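Local structure of L-rhamnose mutarotase (Formosa agariphila, 6HHN) at residues Y52-D57 with L63-K68; K41-D46 with N81-K86; K26-E31 with A92-V97. The protein catalyses the anomeric interconversion of alpha- and beta-L-rhamnose, a step in the bacterial breakdown of the algal polysaccharide ulvan. All blocks are in the same frame, centred on the assembly; numbering follows the deposited sequence.

Contact 1. Residues Y52-D57 with L63-K68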
loop_
_atom_site.group_PDB
_atom_site.type_symbol
_atom_site.label_atom_id
_atom_site.label_comp_id
_atom_site.label_asym_id
_atom_site.label_seq_id
_atom_site.Cartn_x
_atom_site.Cartn_y
_atom_site.Cartn_z
ATOM N N TYR A 52 -2.334 -3.707 10.135
ATOM C CA TYR A 52 -1.649 -2.460 9.805
ATOM C C TYR A 52 -0.239 -2.796 9.345
ATOM O O TYR A 52 0.584 -3.251 10.137
ATOM C CB TYR A 52 -1.607 -1.606 11.072
ATOM C CG TYR A 52 -1.048 -0.209 10.961
ATOM C CD1 TYR A 52 -0.637 0.346 9.757
ATOM C CD2 TYR A 52 -0.932 0.565 12.105
ATOM C CE1 TYR A 52 -0.144 1.636 9.714
ATOM C CE2 TYR A 52 -0.446 1.830 12.067
ATOM C CZ TYR A 52 -0.038 2.377 10.869
ATOM O OH TYR A 52 0.462 3.676 10.848
ATOM N N SER A 53 0.033 -2.560 8.060
ATOM C CA SER A 53 1.337 -2.762 7.468
ATOM C C SER A 53 1.877 -1.435 6.957
ATOM O O SER A 53 1.116 -0.592 6.470
ATOM C CB SER A 53 1.258 -3.669 6.223
ATOM O OG SER A 53 1.073 -5.040 6.584
ATOM N N ILE A 54 3.189 -1.259 7.074
ATOM C CA ILE A 54 3.877 -0.148 6.421
ATOM C C ILE A 54 5.012 -0.735 5.586
ATOM O O ILE A 54 5.774 -1.576 6.077
ATOM C CB ILE A 54 4.407 0.885 7.430
ATOM C CG1 ILE A 54 3.270 1.410 8.301
ATOM C CG2 ILE A 54 5.106 2.034 6.660
ATOM C CD1 ILE A 54 3.724 2.257 9.480
ATOM N N PHE A 55 5.077 -0.331 4.306
ATOM C CA PHE A 55 6.073 -0.775 3.344
ATOM C C PHE A 55 6.911 0.420 2.906
ATOM O O PHE A 55 6.437 1.563 2.910
ATOM C CB PHE A 55 5.376 -1.366 2.095
ATOM C CG PHE A 55 4.408 -2.479 2.392
ATOM C CD1 PHE A 55 3.080 -2.202 2.679
ATOM C CD2 PHE A 55 4.822 -3.794 2.379
ATOM C CE1 PHE A 55 2.181 -3.214 2.938
ATOM C CE2 PHE A 55 3.925 -4.825 2.649
ATOM C CZ PHE A 55 2.604 -4.532 2.933
ATOM N N ILE A 56 8.161 0.161 2.529
ATOM C CA ILE A 56 9.067 1.224 2.111
ATOM C C ILE A 56 9.490 1.046 0.657
ATOM O O ILE A 56 9.701 -0.082 0.182
ATOM C CB ILE A 56 10.288 1.307 3.060
ATOM C CG1 ILE A 56 11.049 2.618 2.834
ATOM C CG2 ILE A 56 11.191 0.086 2.892
ATOM C CD1 ILE A 56 12.169 2.830 3.839
ATOM N N ASP A 57 9.572 2.183 -0.049
ATOM C CA ASP A 57 10.331 2.367 -1.302
ATOM C C ASP A 57 11.549 3.182 -0.842
ATOM O O ASP A 57 11.501 4.422 -0.723
ATOM C CB ASP A 57 9.523 3.159 -2.290
ATOM C CG ASP A 57 10.183 3.290 -3.635
ATOM O OD1 ASP A 57 11.428 3.166 -3.733
ATOM O OD2 ASP A 57 9.425 3.575 -4.589
ATOM N N LEU A 63 6.990 5.871 2.292
ATOM C CA LEU A 63 6.313 4.827 3.054
ATOM C C LEU A 63 4.881 4.705 2.562
ATOM O O LEU A 63 4.193 5.715 2.389
ATOM C CB LEU A 63 6.309 5.181 4.545
ATOM C CG LEU A 63 7.687 5.341 5.183
ATOM C CD1 LEU A 63 7.604 6.072 6.529
ATOM C CD2 LEU A 63 8.357 3.970 5.353
ATOM N N PHE A 64 4.445 3.479 2.324
ATOM C CA PHE A 64 3.072 3.186 1.940
ATOM C C PHE A 64 2.450 2.361 3.055
ATOM O O PHE A 64 2.923 1.260 3.357
ATOM C CB PHE A 64 3.055 2.438 0.610
ATOM C CG PHE A 64 3.531 3.267 -0.567
ATOM C CD1 PHE A 64 2.640 4.062 -1.275
ATOM C CD2 PHE A 64 4.860 3.238 -0.985
ATOM C CE1 PHE A 64 3.052 4.806 -2.369
ATOM C CE2 PHE A 64 5.283 3.986 -2.097
ATOM C CZ PHE A 64 4.378 4.775 -2.776
ATOM N N ALA A 65 1.400 2.894 3.667
ATOM C CA ALA A 65 0.709 2.262 4.780
ATOM C C ALA A 65 -0.638 1.729 4.321
ATOM O O ALA A 65 -1.353 2.386 3.548
ATOM C CB ALA A 65 0.483 3.281 5.902
ATOM N N PHE A 66 -0.983 0.538 4.823
ATOM C CA PHE A 66 -2.274 -0.098 4.619
ATOM C C PHE A 66 -2.794 -0.532 5.982
ATOM O O PHE A 66 -2.040 -1.081 6.778
ATOM C CB PHE A 66 -2.104 -1.336 3.725
ATOM C CG PHE A 66 -3.336 -2.189 3.629
ATOM C CD1 PHE A 66 -3.576 -3.209 4.549
ATOM C CD2 PHE A 66 -4.267 -1.958 2.641
ATOM C CE1 PHE A 66 -4.723 -3.976 4.472
ATOM C CE2 PHE A 66 -5.414 -2.750 2.551
ATOM C CZ PHE A 66 -5.636 -3.751 3.474
ATOM N N GLN A 67 -4.078 -0.302 6.246
ATOM C CA GLN A 67 -4.675 -0.825 7.468
ATOM C C GLN A 67 -6.158 -1.059 7.248
ATOM O O GLN A 67 -6.771 -0.525 6.316
ATOM C CB GLN A 67 -4.446 0.092 8.676
ATOM C CG GLN A 67 -5.034 1.444 8.507
ATOM C CD GLN A 67 -4.696 2.445 9.626
ATOM O OE1 GLN A 67 -3.642 2.397 10.283
ATOM N NE2 GLN A 67 -5.587 3.364 9.815
ATOM N N LYS A 68 -6.726 -1.882 8.114
ATOM C CA LYS A 68 -8.164 -2.060 8.201
ATOM C C LYS A 68 -8.663 -1.354 9.448
ATOM O O LYS A 68 -8.008 -1.384 10.491
ATOM C CB LYS A 68 -8.534 -3.529 8.308
ATOM C CG LYS A 68 -8.218 -4.332 7.081
ATOM C CD LYS A 68 -8.708 -5.745 7.275
ATOM C CE LYS A 68 -8.213 -6.636 6.172
ATOM N NZ LYS A 68 -8.671 -8.054 6.348
#
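Strands 52-57 and 63-68 run antiparallel, their axes 4.6 Å apart at closest approach with the N-to-C directions at 161°, and are joined by two hydrogen-bonded pairs, Ser53 with Phe66 and Phe55 with Phe64. In each pair both backbone N-H groups donate; Ser53 N reaches Phe66 O over 2.9 Å, and Phe55 N meets Phe64 O at 2.8 Å. The non-hydrogen-bonded pairs, Ile54 with Ala65 and Ile56 with Leu63, put their side chains on the face that helix 26-34 covers. There Leu63 wedges between the two isoleucines: its CD2 lies 3.9 Å from Ile56 CG1, while its CB is 4.0 Å from Ile54 CG2. At the other end Gln67 lies alongside Tyr52. With CG of Gln67 set between its backbone N and carbonyl carbon (chi1 61°), the extended chain carries OE1 over the centre of the Tyr52 ring, 3.6 Å from Tyr52 CE1, and the amide stands nearly upright on the ring, the planes 84° apart. Ser53, Phe55, Phe64 and Phe66 occupy the reverse face, where Phe66 stacks on Phe66 of the second subunit and Ser53 OG bonds to Glu110 of that subunit. This beta hairpin belongs to the antiparallel sheet of a dimeric alpha-beta barrel, which runs on into the second subunit beyond strand 52-57; Tyr52 is a probable substrate-binding residue.

Contact 2. Residues K41-D46 with N81-K86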
loop_
_atom_site.group_PDB
_atom_site.type_symbol
_atom_site.label_atom_id
_atom_site.label_comp_id
_atom_site.label_asym_id
_atom_site.label_seq_id
_atom_site.Cartn_x
_atom_site.Cartn_y
_atom_site.Cartn_z
ATOM N N LYS A 41 0.210 0.060 20.460
ATOM C CA LYS A 41 -0.439 -1.071 19.803
ATOM C C LYS A 41 -1.837 -1.278 20.372
ATOM O O LYS A 41 -2.814 -1.431 19.625
ATOM C CB LYS A 41 0.404 -2.336 19.967
ATOM C CG LYS A 41 1.732 -2.325 19.220
ATOM C CD LYS A 41 2.435 -3.675 19.357
ATOM C CE LYS A 41 3.921 -3.577 19.050
ATOM N NZ LYS A 41 4.587 -4.912 19.121
ATOM N N GLN A 42 -1.960 -1.257 21.704
ATOM C CA GLN A 42 -3.268 -1.450 22.311
ATOM C C GLN A 42 -4.225 -0.318 21.955
ATOM O O GLN A 42 -5.399 -0.569 21.691
ATOM C CB GLN A 42 -3.154 -1.604 23.826
ATOM C CG GLN A 42 -4.451 -2.042 24.458
ATOM C CD GLN A 42 -4.922 -3.362 23.896
ATOM O OE1 GLN A 42 -4.180 -4.350 23.897
ATOM N NE2 GLN A 42 -6.145 -3.384 23.383
ATOM N N LEU A 43 -3.752 0.939 21.952
ATOM C CA LEU A 43 -4.651 2.026 21.576
ATOM C C LEU A 43 -5.156 1.855 20.150
ATOM O O LEU A 43 -6.329 2.115 19.859
ATOM C CB LEU A 43 -3.948 3.369 21.674
ATOM C CG LEU A 43 -3.863 3.978 23.064
ATOM C CD1 LEU A 43 -2.875 5.136 23.073
ATOM C CD2 LEU A 43 -5.255 4.431 23.493
ATOM N N LEU A 44 -4.265 1.468 19.230
ATOM C CA LEU A 44 -4.684 1.265 17.852
ATOM C C LEU A 44 -5.745 0.174 17.779
ATOM O O LEU A 44 -6.786 0.345 17.133
ATOM C CB LEU A 44 -3.458 0.933 17.005
ATOM C CG LEU A 44 -2.492 2.102 16.755
ATOM C CD1 LEU A 44 -1.207 1.585 16.152
ATOM C CD2 LEU A 44 -3.148 3.115 15.852
ATOM N N LYS A 45 -5.502 -0.953 18.459
ATOM C CA LYS A 45 -6.495 -2.030 18.485
ATOM C C LYS A 45 -7.813 -1.565 19.099
ATOM O O LYS A 45 -8.889 -1.855 18.565
ATOM C CB LYS A 45 -5.918 -3.238 19.221
ATOM C CG LYS A 45 -4.756 -3.907 18.489
ATOM C CD LYS A 45 -4.354 -5.184 19.191
ATOM C CE LYS A 45 -3.006 -5.687 18.703
ATOM N NZ LYS A 45 -2.412 -6.659 19.674
ATOM N N ASP A 46 -7.741 -0.820 20.209
ATOM C CA ASP A 46 -8.949 -0.335 20.866
ATOM C C ASP A 46 -9.745 0.584 19.955
ATOM O O ASP A 46 -10.957 0.724 20.114
ATOM C CB ASP A 46 -8.601 0.442 22.138
ATOM C CG ASP A 46 -8.115 -0.446 23.269
ATOM O OD1 ASP A 46 -8.260 -1.684 23.174
ATOM O OD2 ASP A 46 -7.585 0.110 24.264
ATOM N N ASN A 81 -4.788 11.942 21.269
ATOM C CA ASN A 81 -4.378 11.060 22.348
ATOM C C ASN A 81 -2.940 11.351 22.752
ATOM O O ASN A 81 -2.064 11.502 21.895
ATOM C CB ASN A 81 -4.523 9.611 21.893
ATOM C CG ASN A 81 -4.011 8.642 22.916
ATOM O OD1 ASN A 81 -2.813 8.374 22.973
ATOM N ND2 ASN A 81 -4.918 8.098 23.738
ATOM N N GLU A 82 -2.694 11.396 24.067
ATOM C CA GLU A 82 -1.385 11.794 24.583
ATOM C C GLU A 82 -0.282 10.828 24.160
ATOM O O GLU A 82 0.861 11.247 23.906
ATOM C CB GLU A 82 -1.464 11.902 26.112
ATOM C CG GLU A 82 -0.148 12.182 26.816
ATOM C CD GLU A 82 -0.284 12.264 28.337
ATOM O OE1 GLU A 82 0.460 13.055 28.959
ATOM O OE2 GLU A 82 -1.135 11.541 28.910
ATOM N N ILE A 83 -0.583 9.535 24.100
ATOM C CA ILE A 83 0.442 8.566 23.734
ATOM C C ILE A 83 0.788 8.678 22.255
ATOM O O ILE A 83 1.960 8.554 21.867
ATOM C CB ILE A 83 0.002 7.145 24.109
ATOM C CG1 ILE A 83 -0.196 7.033 25.643
ATOM C CG2 ILE A 83 1.018 6.136 23.676
ATOM C CD1 ILE A 83 -0.895 5.779 26.155
ATOM N N VAL A 84 -0.220 8.881 21.400
ATOM C CA VAL A 84 0.042 9.095 19.975
ATOM C C VAL A 84 0.931 10.313 19.791
ATOM O O VAL A 84 1.891 10.292 19.012
ATOM C CB VAL A 84 -1.288 9.222 19.211
ATOM C CG1 VAL A 84 -1.036 9.689 17.784
ATOM C CG2 VAL A 84 -2.043 7.897 19.246
ATOM N N LYS A 85 0.628 11.401 20.500
ATOM C CA LYS A 85 1.431 12.607 20.354
ATOM C C LYS A 85 2.858 12.376 20.831
ATOM O O LYS A 85 3.809 12.896 20.230
ATOM C CB LYS A 85 0.782 13.765 21.103
ATOM C CG LYS A 85 -0.526 14.232 20.470
ATOM C CD LYS A 85 -1.077 15.472 21.173
ATOM C CE LYS A 85 -2.163 15.133 22.157
ATOM N NZ LYS A 85 -2.648 16.353 22.856
ATOM N N LYS A 86 3.030 11.589 21.905
ATOM C CA LYS A 86 4.375 11.238 22.346
ATOM C C LYS A 86 5.112 10.416 21.299
ATOM O O LYS A 86 6.320 10.585 21.108
ATOM C CB LYS A 86 4.320 10.490 23.683
ATOM C CG LYS A 86 4.071 11.382 24.870
ATOM C CD LYS A 86 3.744 10.543 26.083
ATOM C CE LYS A 86 3.550 11.397 27.324
ATOM N NZ LYS A 86 4.835 11.992 27.764
#
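Segment 41-46 is the C-terminal part of helix 38-46, and 81-86 holds the start of helix 82-91; the two backbones stay well apart, with Leu43 CA and Ile83 CA, the nearest pair, separated by 8.6 Å. Leu43 bridges the gap almost alone. Its CD1 rests 3.7 Å from Ile83 CB and equally near the end of the Ile83 chain, the two side chains crossing at a slant, while it also approaches Asn81 OD1 to 3.2 Å, a close van der Waals contact. The second branch of Leu43 sits beside the same amide, CD2 being 3.7 Å from Asn81 ND2. Asn81 comes from the opposite direction and is the N-cap of helix 82-91. Its CG stands anti to the backbone N (chi1 175°), and the amide is turned about the next bond so that OD1 faces the first turn of the helix: there it accepts from Val84 N at 3.1 Å, in the carbonyl plane on a lone pair, and more weakly from Ile83 N. Those bonds fix the amide against which Leu43 packs. A leucine at Asn81 would probably leave the N-H of Val84 without its capping acceptor and disturb the fit around Leu43. Ile83 also touches Trp37 and Glu39. The arrangement is plain surface packing that sets a capped helix start against a neighbouring helix, one turn ahead of the probable substrate-binding residues Trp87 and Trp88.

Contact 3. Residues K26-E31 with A92-V97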
loop_
_atom_site.group_PDB
_atom_site.type_symbol
_atom_site.label_atom_id
_atom_site.label_comp_id
_atom_site.label_asym_id
_atom_site.label_seq_id
_atom_site.Cartn_x
_atom_site.Cartn_y
_atom_site.Cartn_z
ATOM N N LYS A 26 16.066 4.488 7.062
ATOM C CA LYS A 26 15.326 3.235 7.066
ATOM C C LYS A 26 15.644 2.420 8.311
ATOM O O LYS A 26 14.741 1.866 8.947
ATOM C CB LYS A 26 15.628 2.423 5.800
ATOM C CG LYS A 26 14.933 1.056 5.766
ATOM C CD LYS A 26 15.335 0.255 4.537
ATOM C CE LYS A 26 14.871 -1.185 4.638
ATOM N NZ LYS A 26 15.508 -2.014 3.569
ATOM N N GLN A 27 16.929 2.316 8.668
ATOM C CA GLN A 27 17.310 1.449 9.779
ATOM C C GLN A 27 16.682 1.933 11.079
ATOM O O GLN A 27 16.118 1.138 11.854
ATOM C CB GLN A 27 18.830 1.391 9.913
ATOM C CG GLN A 27 19.321 0.167 10.671
ATOM C CD GLN A 27 18.909 -1.137 9.994
ATOM O OE1 GLN A 27 18.916 -1.244 8.762
ATOM N NE2 GLN A 27 18.530 -2.127 10.797
ATOM N N ALA A 28 16.777 3.239 11.342
ATOM C CA ALA A 28 16.209 3.792 12.565
ATOM C C ALA A 28 14.700 3.595 12.595
ATOM O O ALA A 28 14.127 3.229 13.634
ATOM C CB ALA A 28 16.549 5.278 12.657
ATOM N N TYR A 29 14.040 3.823 11.457
ATOM C CA TYR A 29 12.595 3.651 11.377
ATOM C C TYR A 29 12.210 2.221 11.710
ATOM O O TYR A 29 11.300 1.969 12.517
ATOM C CB TYR A 29 12.127 4.046 9.967
ATOM C CG TYR A 29 10.627 4.028 9.820
ATOM C CD1 TYR A 29 9.870 5.130 10.153
ATOM C CD2 TYR A 29 9.967 2.899 9.363
ATOM C CE1 TYR A 29 8.505 5.108 10.058
ATOM C CE2 TYR A 29 8.608 2.877 9.259
ATOM C CZ TYR A 29 7.879 3.986 9.588
ATOM O OH TYR A 29 6.505 3.968 9.471
ATOM N N LYS A 30 12.907 1.261 11.100
ATOM C CA LYS A 30 12.573 -0.140 11.310
ATOM C C LYS A 30 12.830 -0.557 12.752
ATOM O O LYS A 30 12.002 -1.250 13.364
ATOM C CB LYS A 30 13.367 -1.014 10.342
ATOM C CG LYS A 30 13.068 -2.493 10.496
ATOM C CD LYS A 30 13.216 -3.238 9.172
ATOM C CE LYS A 30 13.009 -4.739 9.342
ATOM N NZ LYS A 30 12.862 -5.158 10.773
ATOM N N GLU A 31 13.965 -0.149 13.320
ATOM C CA GLU A 31 14.275 -0.533 14.695
ATOM C C GLU A 31 13.260 0.047 15.676
ATOM O O GLU A 31 12.815 -0.644 16.605
ATOM C CB GLU A 31 15.688 -0.077 15.054
ATOM C CG GLU A 31 16.753 -0.754 14.213
ATOM C CD GLU A 31 18.131 -0.159 14.412
ATOM O OE1 GLU A 31 18.252 0.821 15.180
ATOM O OE2 GLU A 31 19.091 -0.674 13.795
ATOM N N ALA A 92 10.007 12.293 15.325
ATOM C CA ALA A 92 9.969 13.483 14.483
ATOM C C ALA A 92 11.306 13.802 13.823
ATOM O O ALA A 92 11.318 14.534 12.836
ATOM C CB ALA A 92 9.514 14.681 15.314
ATOM N N ASP A 93 12.407 13.262 14.338
ATOM C CA ASP A 93 13.720 13.545 13.771
ATOM C C ASP A 93 13.979 12.792 12.481
ATOM O O ASP A 93 14.851 13.213 11.704
ATOM C CB ASP A 93 14.827 13.197 14.776
ATOM C CG ASP A 93 14.744 11.743 15.312
ATOM O OD1 ASP A 93 13.642 11.148 15.385
ATOM O OD2 ASP A 93 15.800 11.197 15.695
ATOM N N ILE A 94 13.277 11.691 12.224
ATOM C CA ILE A 94 13.559 10.872 11.045
ATOM C C ILE A 94 12.427 10.851 10.043
ATOM O O ILE A 94 12.587 10.250 8.975
ATOM C CB ILE A 94 13.995 9.445 11.425
ATOM C CG1 ILE A 94 12.848 8.693 12.080
ATOM C CG2 ILE A 94 15.232 9.529 12.341
ATOM C CD1 ILE A 94 13.233 7.273 12.477
ATOM N N MET A 95 11.282 11.457 10.345
ATOM C CA MET A 95 10.133 11.529 9.454
ATOM C C MET A 95 9.936 12.965 8.979
ATOM O O MET A 95 10.327 13.915 9.654
ATOM C CB MET A 95 8.839 11.112 10.194
ATOM C CG MET A 95 8.834 9.729 10.799
ATOM S SD MET A 95 8.568 8.471 9.556
ATOM C CE MET A 95 6.850 8.774 9.100
ATOM N N GLN A 96 9.316 13.111 7.810
ATOM C CA GLN A 96 8.808 14.396 7.367
ATOM C C GLN A 96 7.535 14.703 8.142
ATOM O O GLN A 96 6.548 13.965 8.052
ATOM C CB GLN A 96 8.548 14.376 5.871
ATOM C CG GLN A 96 8.305 15.728 5.304
ATOM C CD GLN A 96 8.144 15.698 3.792
ATOM O OE1 GLN A 96 9.113 15.625 3.046
ATOM N NE2 GLN A 96 6.914 15.706 3.349
ATOM N N VAL A 97 7.570 15.756 8.950
ATOM C CA VAL A 97 6.503 16.023 9.889
ATOM C C VAL A 97 6.028 17.461 9.810
ATOM O O VAL A 97 6.729 18.351 9.335
ATOM C CB VAL A 97 6.897 15.709 11.347
ATOM C CG1 VAL A 97 7.304 14.273 11.511
ATOM C CG2 VAL A 97 8.014 16.636 11.820
#
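A Met-aromatic contact beside the probable substrate pocket joins helix 26-34, one of the helices packed on the beta sheet of this dimeric alpha-beta barrel, to the loop that follows helix 82-91. Tyr29, by similarity a substrate-binding residue, shares the contact with Ala28 on the helix, and Ile94 and Met95 meet them from the loop. The nearest backbones are those of Tyr29 and Ile94, whose CA atoms are 7.3 Å apart, so side chains span the space between. Ile94 uses the end of its longer branch: CG1 lies between the backbone N and the carbonyl carbon (chi1 66°), and CD1 is thereby directed at the helix, 3.9 Å from Ala28 CB. The same methyl rests against the helix backbone, 3.7 Å from Tyr29 N, and also lies near Tyr29 CB. The phenol reaches Ile54 and Leu63 of the hairpin, and its ring stacks on that of His33, one turn on in the same helix and the probable proton donor. Met95 touches this same ring, its methyl CE 4.1 Å from Tyr29 CE1 in the conformer described, one of two modelled for Met95. In that conformer the chain is bent at both chi2 (-78°) and chi3, which brings the sulfur round to the ring: SD stands 3.4 Å from Tyr29 CE1 and 4.5 Å from the ring centroid, approaching obliquely, 69° off the ring normal.

From the N terminus, strand 13-20 leads into helix 26-34, the first side of contact 3; that contact is completed only when the chain reaches the loop at 92-97, so it closes the widest loop. Helix 38-46 then opens contact 2, closed by the start of helix 82-91, and within that span lies contact 1, the hairpin of strands 52-57 and 62-69. The three are therefore nested and none cross. Contact 1 touches both others: Ile56 packs on Lys26 of contact 3, and Tyr52 meets Leu44 of contact 2. Contacts 2 and 3 do not touch each other; together they tie the earlier helices to helix 82-91 and its following loop.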